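Local coordinates for protein butyryl-CoA dehydrogenase (Marinomonas mediterranea, PDB 6CXT) that belongs to the acyl-CoA dehydrogenase family of flavoproteins and binds flavin-adenine dinucleotide together with the ligand FK4, at residues S60-D63 with I64-I68; E228-G231 with A232-A236; M239-E242 with R243-F247; D367-R370 with E371-C374. All coordinates share one frame; numbering follows the deposited sequence.

The four contacts are local ones, helix starts and helical turns of an acyl-CoA dehydrogenase fold. They follow one another in series from the N terminus; none closes a long loop, and none nests in or crosses another. Contact 1 caps the start of helix 64-77. Contact 2 opens helix 231-245, whose far end is contact 3, the two centres lying about 17 Å apart, and both touch FK4. Contact 4 lies in helix 366-377 and reaches flavin-adenine dinucleotide. Contact 3 touches contacts 1 and 4: W241 packs on I64, and C245 on I64 and I68, of contact 1, while R243 packs on Q369 and L372 of contact 4.

Contact 1: residues S60-D63 with I64-I68; sequences SGFD and ILTTI
F62 meets the helix that follows it with CB and one face of its ring. CB lies 3.5 Å from OG1 of T67, while the methyl CG2 of T66 stands over the ring in a CH-pi contact, 4.1 Å from its centroid. The opposite face is covered by CB of S60, so the ring lies between the serine and the threonine methyl. D63 comes next and is the N-cap of helix 64-77. Its CG is turned between the backbone N and the carbonyl carbon (chi1 59°), which folds the carboxylate back over the first turn. There OD1 is gripped twice by one residue, on its syn side: by N of T66 at 2.9 Å and by OG1 of T66 at 2.6 Å. The carbonyl O of D63 is also doubly held. N of T67 approaches it at 3.0 Å, and OG1 of T67 donates from above the carbonyl plane. T66 OG1 has a second partner in Q9 NE2, linking the cap to helix 7-19, where L12 touches both F62 and T66. Beyond the cap, I64 packs against both helix 279-306, at A303 and K306, and helix 231-245, at W241 and C245.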
loop_
_atom_site.group_PDB
_atom_site.type_symbol
_atom_site.label_atom_id
_atom_site.label_comp_id
_atom_site.label_asym_id
_atom_site.label_seq_id
_atom_site.Cartn_x
_atom_site.Cartn_y
_atom_site.Cartn_z
ATOM N N SER B 60 -15.362 34.821 -18.787
ATOM C CA SER B 60 -16.659 34.215 -18.424
ATOM C C SER B 60 -17.118 34.603 -17.024
ATOM O O SER B 60 -18.302 34.458 -16.691
ATOM C CB SER B 60 -16.595 32.696 -18.503
ATOM O OG SER B 60 -16.461 32.221 -19.813
ATOM N N GLY B 61 -16.174 35.011 -16.186
ATOM C CA GLY B 61 -16.422 35.236 -14.758
ATOM C C GLY B 61 -17.197 34.095 -14.092
ATOM O O GLY B 61 -18.086 34.329 -13.262
ATOM N N PHE B 62 -16.874 32.851 -14.451
ATOM C CA PHE B 62 -17.495 31.692 -13.785
ATOM C C PHE B 62 -17.107 31.548 -12.332
ATOM O O PHE B 62 -16.028 31.974 -11.919
ATOM C CB PHE B 62 -17.154 30.391 -14.516
ATOM C CG PHE B 62 -17.787 30.253 -15.855
ATOM C CD1 PHE B 62 -19.111 30.717 -16.090
ATOM C CD2 PHE B 62 -17.114 29.597 -16.888
ATOM C CE1 PHE B 62 -19.689 30.561 -17.342
ATOM C CE2 PHE B 62 -17.708 29.414 -18.122
ATOM C CZ PHE B 62 -18.988 29.908 -18.361
ATOM N N ASP B 63 -17.971 30.932 -11.525
ATOM C CA ASP B 63 -17.549 30.597 -10.163
ATOM C C ASP B 63 -16.551 29.411 -10.219
ATOM O O ASP B 63 -16.403 28.769 -11.262
ATOM C CB ASP B 63 -18.741 30.295 -9.249
ATOM C CG ASP B 63 -19.600 29.124 -9.738
ATOM O OD1 ASP B 63 -19.238 28.395 -10.640
ATOM O OD2 ASP B 63 -20.687 28.898 -9.197
ATOM N N ILE B 64 -15.908 29.137 -9.095
ATOM C CA ILE B 64 -14.892 28.059 -8.996
ATOM C C ILE B 64 -15.429 26.670 -9.388
ATOM O O ILE B 64 -14.813 25.954 -10.192
ATOM C CB ILE B 64 -14.189 28.058 -7.624
ATOM C CG1 ILE B 64 -13.638 29.451 -7.342
ATOM C CG2 ILE B 64 -12.952 27.161 -7.660
ATOM C CD1 ILE B 64 -13.276 29.631 -5.881
ATOM N N LEU B 65 -16.598 26.307 -8.887
ATOM C CA LEU B 65 -17.135 25.009 -9.275
ATOM C C LEU B 65 -17.390 24.830 -10.744
ATOM O O LEU B 65 -17.066 23.756 -11.301
ATOM C CB LEU B 65 -18.413 24.634 -8.497
ATOM C CG LEU B 65 -18.110 23.960 -7.158
ATOM C CD1 LEU B 65 -19.352 24.055 -6.272
ATOM C CD2 LEU B 65 -17.639 22.492 -7.333
ATOM N N THR B 66 -17.997 25.846 -11.385
ATOM C CA THR B 66 -18.251 25.757 -12.803
ATOM C C THR B 66 -16.911 25.672 -13.558
ATOM O O THR B 66 -16.792 24.927 -14.540
ATOM C CB THR B 66 -19.047 26.981 -13.322
ATOM O OG1 THR B 66 -20.285 27.054 -12.606
ATOM C CG2 THR B 66 -19.354 26.801 -14.774
ATOM N N THR B 67 -15.952 26.478 -13.111
ATOM C CA THR B 67 -14.656 26.544 -13.779
ATOM C C THR B 67 -13.989 25.148 -13.692
ATOM O O THR B 67 -13.529 24.623 -14.710
ATOM C CB THR B 67 -13.730 27.561 -13.086
ATOM O OG1 THR B 67 -14.206 28.890 -13.301
ATOM C CG2 THR B 67 -12.259 27.464 -13.610
ATOM N N ILE B 68 -13.931 24.565 -12.482
ATOM C CA ILE B 68 -13.249 23.252 -12.351
ATOM C C ILE B 68 -13.981 22.143 -13.135
ATOM O O ILE B 68 -13.355 21.212 -13.655
ATOM C CB ILE B 68 -12.899 22.844 -10.888
ATOM C CG1 ILE B 68 -14.105 22.616 -10.014
ATOM C CG2 ILE B 68 -11.907 23.841 -10.258
ATOM C CD1 ILE B 68 -14.543 21.162 -10.002
#

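Contact 2: residues E228-G231 with A232-A236; sequences EGQG and ARIFA. With FK4 (S-[2-({N-[(2R)-2-hydroxy-4-{[(R)-hydroxy(oxo)-lambda~5~-phosphanyl]oxy}-3,3-dimethylbutanoyl]-beta-alanyl}amino)ethyl] 1H-pyrrole-2-carbothioate), chain C.
F235 leaves its helix from a point where CB rests 3.4 Å from the carbonyl O of G231, one turn earlier. The same oxygen accepts the backbone N of F235 at 2.8 Å. With CG anti to the backbone N (chi1 -179°), the ring is carried away from the turn and toward FK4. CE2 comes 4.0 Å from C14 of the ligand, and CZ, at the far rim, reaches C17 at 3.7 Å; C16 of FK4 lies at the ring edge, in its plane. Y169 meets the same ring edge-to-face. The start of helix 231-245, in the C-terminal part of the acyl-CoA dehydrogenase fold, places F235 and A236 in the ligand pocket, with CB of A236 3.4 Å from O28 of FK4. Two waters complete the helix start. One bridges O of G229 to N of A232, the other O of G229 to N of R233, giving both early amides an acceptor. I234 uses its N to bond O of Q230 at 2.9 Å and lays CD1 4.0 Å from Q230 CB. The amide oxygen OE1 of Q230 turns back to N of R227, whereas R233 NE makes a salt bridge to E55 of the alpha/beta hydrolase fold protein chain.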
loop_
_atom_site.group_PDB
_atom_site.type_symbol
_atom_site.label_atom_id
_atom_site.label_comp_id
_atom_site.label_asym_id
_atom_site.label_seq_id
_atom_site.Cartn_x
_atom_site.Cartn_y
_atom_site.Cartn_z
ATOM N N GLU B 228 5.070 45.896 -1.363
ATOM C CA GLU B 228 6.341 45.318 -0.942
ATOM C C GLU B 228 6.130 44.445 0.304
ATOM O O GLU B 228 5.406 44.841 1.243
ATOM C CB GLU B 228 7.410 46.383 -0.676
ATOM C CG GLU B 228 8.830 45.813 -0.501
ATOM C CD GLU B 228 9.186 45.402 0.947
ATOM O OE1 GLU B 228 8.694 46.120 1.858
ATOM O OE2 GLU B 228 9.965 44.405 1.197
ATOM N N GLY B 229 6.754 43.263 0.292
ATOM C CA GLY B 229 6.674 42.306 1.416
ATOM C C GLY B 229 5.550 41.267 1.370
ATOM O O GLY B 229 5.596 40.285 2.155
ATOM N N GLN B 230 4.545 41.483 0.516
ATOM C CA GLN B 230 3.383 40.597 0.415
ATOM C C GLN B 230 3.632 39.333 -0.472
ATOM O O GLN B 230 2.714 38.546 -0.648
ATOM C CB GLN B 230 2.146 41.307 -0.125
ATOM C CG GLN B 230 1.568 42.367 0.799
ATOM C CD GLN B 230 0.210 42.915 0.352
ATOM O OE1 GLN B 230 -0.079 43.120 -0.838
ATOM N NE2 GLN B 230 -0.639 43.181 1.342
ATOM N N GLY B 231 4.837 39.200 -1.010
ATOM C CA GLY B 231 5.202 38.172 -2.004
ATOM C C GLY B 231 4.845 36.759 -1.535
ATOM O O GLY B 231 4.187 36.005 -2.289
ATOM N N ALA B 232 5.277 36.393 -0.322
ATOM C CA ALA B 232 4.989 35.046 0.198
ATOM C C ALA B 232 3.493 34.722 0.251
ATOM O O ALA B 232 3.078 33.616 -0.139
ATOM C CB ALA B 232 5.647 34.820 1.541
ATOM N N ARG B 233 2.677 35.667 0.705
ATOM C CA ARG B 233 1.235 35.468 0.825
ATOM C C ARG B 233 0.483 35.530 -0.483
ATOM O O ARG B 233 -0.523 34.828 -0.681
ATOM C CB ARG B 233 0.625 36.377 1.917
ATOM C CG ARG B 233 1.210 36.031 3.297
ATOM C CD ARG B 233 0.725 36.915 4.451
ATOM N NE ARG B 233 -0.685 36.700 4.734
ATOM C CZ ARG B 233 -1.191 35.737 5.513
ATOM N NH1 ARG B 233 -0.413 34.850 6.158
ATOM N NH2 ARG B 233 -2.514 35.689 5.661
ATOM N N ILE B 234 0.956 36.346 -1.413
ATOM C CA ILE B 234 0.396 36.322 -2.755
ATOM C C ILE B 234 0.744 34.962 -3.432
ATOM O O ILE B 234 -0.095 34.399 -4.125
ATOM C CB ILE B 234 0.927 37.514 -3.612
ATOM C CG1 ILE B 234 0.270 38.809 -3.067
ATOM C CG2 ILE B 234 0.561 37.343 -5.111
ATOM C CD1 ILE B 234 0.734 40.093 -3.719
ATOM N N PHE B 235 1.965 34.497 -3.231
ATOM C CA PHE B 235 2.336 33.189 -3.782
ATOM C C PHE B 235 1.416 32.093 -3.172
ATOM O O PHE B 235 0.796 31.305 -3.896
ATOM C CB PHE B 235 3.769 32.840 -3.530
ATOM C CG PHE B 235 4.112 31.501 -4.120
ATOM C CD1 PHE B 235 4.073 31.334 -5.536
ATOM C CD2 PHE B 235 4.322 30.379 -3.288
ATOM C CE1 PHE B 235 4.303 30.073 -6.108
ATOM C CE2 PHE B 235 4.576 29.120 -3.869
ATOM C CZ PHE B 235 4.569 28.981 -5.262
ATOM N N ALA B 236 1.272 32.094 -1.838
ATOM C CA ALA B 236 0.320 31.160 -1.212
ATOM C C ALA B 236 -1.067 31.269 -1.828
ATOM O O ALA B 236 -1.733 30.240 -2.072
ATOM C CB ALA B 236 0.280 31.316 0.315
HETATM O O01 FK4 C . 1.202 28.570 3.083
HETATM P P02 FK4 C . 2.651 29.132 3.259
HETATM O O03 FK4 C . 3.822 28.256 2.691
HETATM C C04 FK4 C . 3.732 26.863 2.781
HETATM C C05 FK4 C . 5.045 26.140 2.810
HETATM C C06 FK4 C . 4.742 24.619 2.861
HETATM C C07 FK4 C . 5.815 26.607 4.075
HETATM C C08 FK4 C . 5.928 26.500 1.586
HETATM O O09 FK4 C . 7.269 26.108 1.746
HETATM C C10 FK4 C . 5.360 25.982 0.250
HETATM N N11 FK4 C . 6.253 25.063 -0.441
HETATM C C12 FK4 C . 5.814 24.505 -1.671
HETATM C C13 FK4 C . 6.257 25.355 -2.881
HETATM C C14 FK4 C . 5.373 25.201 -4.044
HETATM N N15 FK4 C . 6.070 25.463 -5.229
HETATM C C16 FK4 C . 5.348 25.451 -6.502
HETATM C C17 FK4 C . 6.004 26.386 -7.536
HETATM S S18 FK4 C . 4.924 26.773 -8.884
HETATM C C19 FK4 C . 4.616 25.165 -9.617
HETATM C C20 FK4 C . 3.896 25.470 -10.870
HETATM C C21 FK4 C . 3.640 24.631 -11.931
HETATM C C22 FK4 C . 2.895 25.401 -12.849
HETATM C C23 FK4 C . 2.727 26.703 -12.318
HETATM N N24 FK4 C . 3.321 26.764 -11.108
HETATM O O25 FK4 C . 5.379 24.214 -9.337
HETATM O O26 FK4 C . 4.177 24.926 -3.988
HETATM O O27 FK4 C . 4.200 26.247 -0.218
HETATM O O28 FK4 C . 2.706 30.461 2.581
HETATM O O HOH W 1 6.851 38.009 1.546
HETATM O O HOH W 2 3.765 37.886 2.541
#

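Contact 3: residues M239-E242 with R243-F247; sequences MDWE and RCCLF. With FK4 (S-[2-({N-[(2R)-2-hydroxy-4-{[(R)-hydroxy(oxo)-lambda~5~-phosphanyl]oxy}-3,3-dimethylbutanoyl]-beta-alanyl}amino)ethyl] 1H-pyrrole-2-carbothioate), chain C.
M239 and R243, one turn apart, meet face-on at the guanidinium: CB of M239 sits 3.6 Å above its plane, over its centre, and the two side chains cross at about a right angle. Because the arginine is extended from CG to NE, its end is carried past the methionine to the ligand. Polar bonds then hold it there. NH2 of R243 donates to two carbonyl oxygens of FK4, O26 at 2.8 Å and O27 at 3.1 Å, while NE bonds the carbonyl O of S363, so the group is gripped at two of its nitrogens and its rotation is restrained. OG of the same S363 bonds E242 OE2. The backbone bonds are of the helical i to i+4 kind: R243 N to M239 O, C245 N to W241 O and L246 N to E242 O are of normal length, but C244 N to D240 O is weak. Sulfur-aromatic packing supplies a third kind of contact, with SG of C245 at the edge of the W241 ring, 3.8 Å from CE3. Among apolar touches, CE of M239 lies 3.9 Å from S18 of FK4, and E242 and L246 point the same way, CG of E242 3.8 Å from CD1 of L246. Around the turn, helix 81-101 lies against W241, E242, C245 and L246, helix 64-77 against W241 and C245, helix 313-338 against D240, R243 and C244, and helix 366-377 against R243.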
loop_
_atom_site.group_PDB
_atom_site.type_symbol
_atom_site.label_atom_id
_atom_site.label_comp_id
_atom_site.label_asym_id
_atom_site.label_seq_id
_atom_site.Cartn_x
_atom_site.Cartn_y
_atom_site.Cartn_z
ATOM N N MET B 239 -1.011 29.585 -5.318
ATOM C CA MET B 239 -0.982 28.103 -5.121
ATOM C C MET B 239 -2.338 27.593 -4.637
ATOM O O MET B 239 -2.748 26.500 -4.993
ATOM C CB MET B 239 0.110 27.695 -4.172
ATOM C CG MET B 239 1.498 27.753 -4.747
ATOM S SD MET B 239 1.627 26.857 -6.348
ATOM C CE MET B 239 1.542 28.215 -7.554
ATOM N N ASP B 240 -3.070 28.395 -3.872
ATOM C CA ASP B 240 -4.425 27.969 -3.523
ATOM C C ASP B 240 -5.295 27.822 -4.757
ATOM O O ASP B 240 -6.065 26.859 -4.881
ATOM C CB ASP B 240 -5.046 28.858 -2.458
ATOM C CG ASP B 240 -6.211 28.192 -1.774
ATOM O OD1 ASP B 240 -5.988 27.156 -1.083
ATOM O OD2 ASP B 240 -7.344 28.686 -1.935
ATOM N N TRP B 241 -5.151 28.740 -5.711
ATOM C CA TRP B 241 -5.838 28.626 -6.971
ATOM C C TRP B 241 -5.321 27.440 -7.815
ATOM O O TRP B 241 -6.119 26.694 -8.389
ATOM C CB TRP B 241 -5.673 29.923 -7.827
ATOM C CG TRP B 241 -6.651 30.991 -7.407
ATOM C CD1 TRP B 241 -6.380 32.143 -6.672
ATOM C CD2 TRP B 241 -8.039 31.013 -7.696
ATOM N NE1 TRP B 241 -7.539 32.857 -6.479
ATOM C CE2 TRP B 241 -8.572 32.204 -7.103
ATOM C CE3 TRP B 241 -8.902 30.147 -8.385
ATOM C CZ2 TRP B 241 -9.918 32.505 -7.145
ATOM C CZ3 TRP B 241 -10.222 30.468 -8.466
ATOM C CH2 TRP B 241 -10.727 31.663 -7.856
ATOM N N GLU B 242 -4.020 27.330 -7.925
ATOM C CA GLU B 242 -3.415 26.319 -8.820
ATOM C C GLU B 242 -3.650 24.887 -8.272
ATOM O O GLU B 242 -4.087 23.996 -8.995
ATOM C CB GLU B 242 -1.928 26.575 -8.967
ATOM C CG GLU B 242 -1.311 25.667 -10.013
ATOM C CD GLU B 242 0.155 25.964 -10.212
ATOM O OE1 GLU B 242 0.465 26.832 -11.039
ATOM O OE2 GLU B 242 1.019 25.336 -9.570
ATOM N N ARG B 243 -3.385 24.694 -6.985
ATOM C CA ARG B 243 -3.501 23.366 -6.351
ATOM C C ARG B 243 -4.948 22.899 -6.423
ATOM O O ARG B 243 -5.206 21.705 -6.515
ATOM C CB ARG B 243 -3.021 23.444 -4.900
ATOM C CG ARG B 243 -1.490 23.530 -4.773
ATOM C CD ARG B 243 -1.167 23.811 -3.301
ATOM N NE ARG B 243 0.241 24.156 -3.174
ATOM C CZ ARG B 243 0.772 24.810 -2.125
ATOM N NH1 ARG B 243 -0.006 25.228 -1.135
ATOM N NH2 ARG B 243 2.081 25.068 -2.089
ATOM N N CYS B 244 -5.886 23.849 -6.387
ATOM C CA CYS B 244 -7.312 23.545 -6.461
ATOM C C CYS B 244 -7.772 23.266 -7.897
ATOM O O CYS B 244 -8.362 22.177 -8.187
ATOM C CB CYS B 244 -8.149 24.701 -5.890
ATOM S SG CYS B 244 -9.938 24.370 -5.800
ATOM N N CYS B 245 -7.529 24.212 -8.803
ATOM C CA CYS B 245 -8.172 24.183 -10.098
ATOM C C CYS B 245 -7.360 23.455 -11.157
ATOM O O CYS B 245 -7.933 22.832 -12.016
ATOM C CB CYS B 245 -8.453 25.618 -10.590
ATOM S SG CYS B 245 -9.521 26.541 -9.418
ATOM N N LEU B 246 -6.031 23.584 -11.135
ATOM C CA LEU B 246 -5.215 22.988 -12.193
ATOM C C LEU B 246 -5.408 21.451 -12.162
ATOM O O LEU B 246 -5.497 20.799 -13.201
ATOM C CB LEU B 246 -3.744 23.392 -12.055
ATOM C CG LEU B 246 -2.729 22.828 -13.077
ATOM C CD1 LEU B 246 -1.538 23.782 -13.248
ATOM C CD2 LEU B 246 -2.197 21.424 -12.653
ATOM N N PHE B 247 -5.567 20.900 -10.966
ATOM C CA PHE B 247 -5.583 19.411 -10.774
ATOM C C PHE B 247 -6.899 18.788 -11.232
ATOM O O PHE B 247 -6.990 17.553 -11.388
ATOM C CB PHE B 247 -5.199 19.070 -9.306
ATOM C CG PHE B 247 -3.701 19.215 -9.080
ATOM C CD1 PHE B 247 -3.100 20.527 -9.003
ATOM C CD2 PHE B 247 -2.868 18.110 -9.050
ATOM C CE1 PHE B 247 -1.747 20.668 -8.956
ATOM C CE2 PHE B 247 -1.474 18.249 -8.951
ATOM C CZ PHE B 247 -0.919 19.531 -8.927
HETATM O O01 FK4 C . 1.202 28.570 3.083
HETATM P P02 FK4 C . 2.651 29.132 3.259
HETATM O O03 FK4 C . 3.822 28.256 2.691
HETATM C C04 FK4 C . 3.732 26.863 2.781
HETATM C C05 FK4 C . 5.045 26.140 2.810
HETATM C C06 FK4 C . 4.742 24.619 2.861
HETATM C C07 FK4 C . 5.815 26.607 4.075
HETATM C C08 FK4 C . 5.928 26.500 1.586
HETATM O O09 FK4 C . 7.269 26.108 1.746
HETATM C C10 FK4 C . 5.360 25.982 0.250
HETATM N N11 FK4 C . 6.253 25.063 -0.441
HETATM C C12 FK4 C . 5.814 24.505 -1.671
HETATM C C13 FK4 C . 6.257 25.355 -2.881
HETATM C C14 FK4 C . 5.373 25.201 -4.044
HETATM N N15 FK4 C . 6.070 25.463 -5.229
HETATM C C16 FK4 C . 5.348 25.451 -6.502
HETATM C C17 FK4 C . 6.004 26.386 -7.536
HETATM S S18 FK4 C . 4.924 26.773 -8.884
HETATM C C19 FK4 C . 4.616 25.165 -9.617
HETATM C C20 FK4 C . 3.896 25.470 -10.870
HETATM C C21 FK4 C . 3.640 24.631 -11.931
HETATM C C22 FK4 C . 2.895 25.401 -12.849
HETATM C C23 FK4 C . 2.727 26.703 -12.318
HETATM N N24 FK4 C . 3.321 26.764 -11.108
HETATM O O25 FK4 C . 5.379 24.214 -9.337
HETATM O O26 FK4 C . 4.177 24.926 -3.988
HETATM O O27 FK4 C . 4.200 26.247 -0.218
HETATM O O28 FK4 C . 2.706 30.461 2.581
#

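Contact 4: residues D367-R370 with E371-C374; sequences DIQR and ELIC. With FAD (flavin-adenine dinucleotide), chain D.
Where the pockets of flavin-adenine dinucleotide and FK4 adjoin, I368 and L372 touch one helical turn apart. CG2 of I368 and CD1 of L372 meet at 4.1 Å, and both residues also contact FK4. The other branch of I368 meets the adenine of flavin-adenine dinucleotide: CG1, beside the backbone N (chi1 -72°), leads to CD1, which lies 3.8 Å from C6A. Just before it, D367 takes a hydrogen bond from the ribose hydroxyl O2B of flavin-adenine dinucleotide to its OD2, at 2.7 Å. Helix 366-377, late in the C-terminal part of the acyl-CoA dehydrogenase fold, thus holds the adenosine end of the cofactor with its first turn. Regular backbone bonds, such as N of L372 to O of I368 at 2.9 Å, keep that turn in shape. E371 bends at CG, which passes 3.5 Å from O of D367, and OE2 bonds H283 of a second subunit. R370 runs extended to a salt bridge with D287 of that same subunit. Q369 and L372 lie side by side; NE2 of Q369 bonds O of G364, whereas its OE1 is buried without a partner. I373 leans over O of Q369, its CG1 3.2 Å away.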
loop_
_atom_site.group_PDB
_atom_site.type_symbol
_atom_site.label_atom_id
_atom_site.label_comp_id
_atom_site.label_asym_id
_atom_site.label_seq_id
_atom_site.Cartn_x
_atom_site.Cartn_y
_atom_site.Cartn_z
ATOM N N ASP B 367 4.876 15.493 -0.214
ATOM C CA ASP B 367 5.374 15.690 1.171
ATOM C C ASP B 367 4.984 17.056 1.692
ATOM O O ASP B 367 4.637 17.168 2.862
ATOM C CB ASP B 367 6.882 15.499 1.230
ATOM C CG ASP B 367 7.302 14.114 0.719
ATOM O OD1 ASP B 367 6.610 13.107 1.093
ATOM O OD2 ASP B 367 8.284 14.028 -0.050
ATOM N N ILE B 368 5.025 18.087 0.814
ATOM C CA ILE B 368 4.648 19.445 1.226
ATOM C C ILE B 368 3.157 19.558 1.459
ATOM O O ILE B 368 2.676 20.196 2.410
ATOM C CB ILE B 368 5.131 20.456 0.151
ATOM C CG1 ILE B 368 6.642 20.608 0.197
ATOM C CG2 ILE B 368 4.400 21.808 0.211
ATOM C CD1 ILE B 368 7.348 20.574 1.527
ATOM N N GLN B 369 2.366 18.899 0.602
ATOM C CA GLN B 369 0.915 18.872 0.868
ATOM C C GLN B 369 0.642 18.280 2.260
ATOM O O GLN B 369 -0.244 18.770 2.964
ATOM C CB GLN B 369 0.127 18.069 -0.220
ATOM C CG GLN B 369 0.371 18.538 -1.660
ATOM C CD GLN B 369 0.116 20.068 -1.858
ATOM O OE1 GLN B 369 -0.874 20.640 -1.380
ATOM N NE2 GLN B 369 1.010 20.703 -2.571
ATOM N N ARG B 370 1.350 17.224 2.635
ATOM C CA ARG B 370 1.106 16.663 3.968
ATOM C C ARG B 370 1.576 17.622 5.066
ATOM O O ARG B 370 0.922 17.701 6.100
ATOM C CB ARG B 370 1.782 15.321 4.144
ATOM C CG ARG B 370 1.016 14.266 3.254
ATOM C CD ARG B 370 1.522 12.848 3.670
ATOM N NE ARG B 370 0.904 11.848 2.749
ATOM C CZ ARG B 370 1.454 11.395 1.603
ATOM N NH1 ARG B 370 2.646 11.836 1.172
ATOM N NH2 ARG B 370 0.755 10.524 0.841
ATOM N N GLU B 371 2.676 18.336 4.822
ATOM C CA GLU B 371 3.047 19.415 5.757
ATOM C C GLU B 371 1.927 20.416 5.964
ATOM O O GLU B 371 1.622 20.775 7.110
ATOM C CB GLU B 371 4.347 20.135 5.345
ATOM C CG GLU B 371 5.541 19.269 5.568
ATOM C CD GLU B 371 5.806 19.047 7.045
ATOM O OE1 GLU B 371 6.324 19.940 7.725
ATOM O OE2 GLU B 371 5.501 17.976 7.562
ATOM N N LEU B 372 1.321 20.873 4.874
ATOM C CA LEU B 372 0.213 21.786 4.983
ATOM C C LEU B 372 -0.996 21.173 5.658
ATOM O O LEU B 372 -1.648 21.798 6.480
ATOM C CB LEU B 372 -0.233 22.251 3.593
ATOM C CG LEU B 372 0.849 23.179 2.997
ATOM C CD1 LEU B 372 0.793 23.177 1.451
ATOM C CD2 LEU B 372 0.600 24.563 3.618
ATOM N N ILE B 373 -1.343 19.946 5.266
ATOM C CA ILE B 373 -2.469 19.290 5.962
ATOM C C ILE B 373 -2.217 19.208 7.497
ATOM O O ILE B 373 -3.130 19.528 8.264
ATOM C CB ILE B 373 -2.692 17.868 5.347
ATOM C CG1 ILE B 373 -3.192 18.016 3.886
ATOM C CG2 ILE B 373 -3.718 17.072 6.182
ATOM C CD1 ILE B 373 -2.898 16.772 3.002
ATOM N N CYS B 374 -1.045 18.743 7.899
ATOM C CA CYS B 374 -0.676 18.587 9.300
ATOM C C CYS B 374 -0.829 19.936 10.018
ATOM O O CYS B 374 -1.437 20.000 11.097
ATOM C CB CYS B 374 0.792 18.175 9.452
ATOM S SG CYS B 374 1.026 16.441 8.951
HETATM P PA FAD D . 13.246 19.591 -3.277
HETATM O O1A FAD D . 12.450 20.712 -2.636
HETATM O O2A FAD D . 14.761 19.556 -3.380
HETATM O O5B FAD D . 12.702 18.193 -2.646
HETATM C C5B FAD D . 13.372 16.930 -2.869
HETATM C C4B FAD D . 12.659 15.929 -1.937
HETATM O O4B FAD D . 12.757 16.382 -0.563
HETATM C C3B FAD D . 11.176 15.823 -2.276
HETATM O O3B FAD D . 10.845 14.458 -1.989
HETATM C C2B FAD D . 10.519 16.712 -1.197
HETATM O O2B FAD D . 9.126 16.402 -0.946
HETATM C C1B FAD D . 11.469 16.492 0.019
HETATM N N9A FAD D . 11.314 17.626 0.954
HETATM C C8A FAD D . 11.746 18.904 0.784
HETATM N N7A FAD D . 11.311 19.688 1.833
HETATM C C5A FAD D . 10.577 18.901 2.669
HETATM C C6A FAD D . 9.839 19.051 3.950
HETATM N N6A FAD D . 9.740 20.268 4.594
HETATM N N1A FAD D . 9.223 17.939 4.454
HETATM C C2A FAD D . 9.262 16.707 3.841
HETATM N N3A FAD D . 9.940 16.514 2.687
HETATM C C4A FAD D . 10.589 17.539 2.068
HETATM N N1 FAD D . 8.333 25.959 -10.290
HETATM C C2 FAD D . 7.969 27.251 -10.619
HETATM O O2 FAD D . 8.424 28.161 -9.873
HETATM N N3 FAD D . 7.181 27.568 -11.686
HETATM C C4 FAD D . 6.748 26.615 -12.536
HETATM O O4 FAD D . 6.046 26.925 -13.499
HETATM C C4X FAD D . 7.113 25.183 -12.256
HETATM N N5 FAD D . 6.752 24.161 -13.064
HETATM C C5X FAD D . 7.140 22.873 -12.848
HETATM C C6 FAD D . 6.713 21.877 -13.766
HETATM C C7 FAD D . 7.121 20.541 -13.569
HETATM C C7M FAD D . 6.694 19.497 -14.571
HETATM C C8 FAD D . 7.972 20.181 -12.423
HETATM C C8M FAD D . 8.391 18.766 -12.202
HETATM C C9 FAD D . 8.373 21.160 -11.488
HETATM C C9A FAD D . 7.969 22.501 -11.677
HETATM N N10 FAD D . 8.371 23.546 -10.785
HETATM C C10 FAD D . 7.953 24.893 -11.066
HETATM C "C1'" FAD D . 9.217 23.280 -9.630
HETATM C "C2'" FAD D . 8.378 22.569 -8.542
HETATM O "O2'" FAD D . 7.416 23.426 -7.901
HETATM C "C3'" FAD D . 9.333 21.893 -7.572
HETATM O "O3'" FAD D . 9.992 20.846 -8.314
HETATM C "C4'" FAD D . 8.776 21.406 -6.223
HETATM O "O4'" FAD D . 8.382 22.548 -5.396
HETATM C "C5'" FAD D . 9.823 20.590 -5.452
HETATM O "O5'" FAD D . 11.034 21.354 -5.404
HETATM P P FAD D . 12.389 20.663 -5.806
HETATM O O1P FAD D . 13.545 21.651 -5.617
HETATM O O2P FAD D . 12.336 20.016 -7.177
HETATM O O3P FAD D . 12.651 19.465 -4.772
#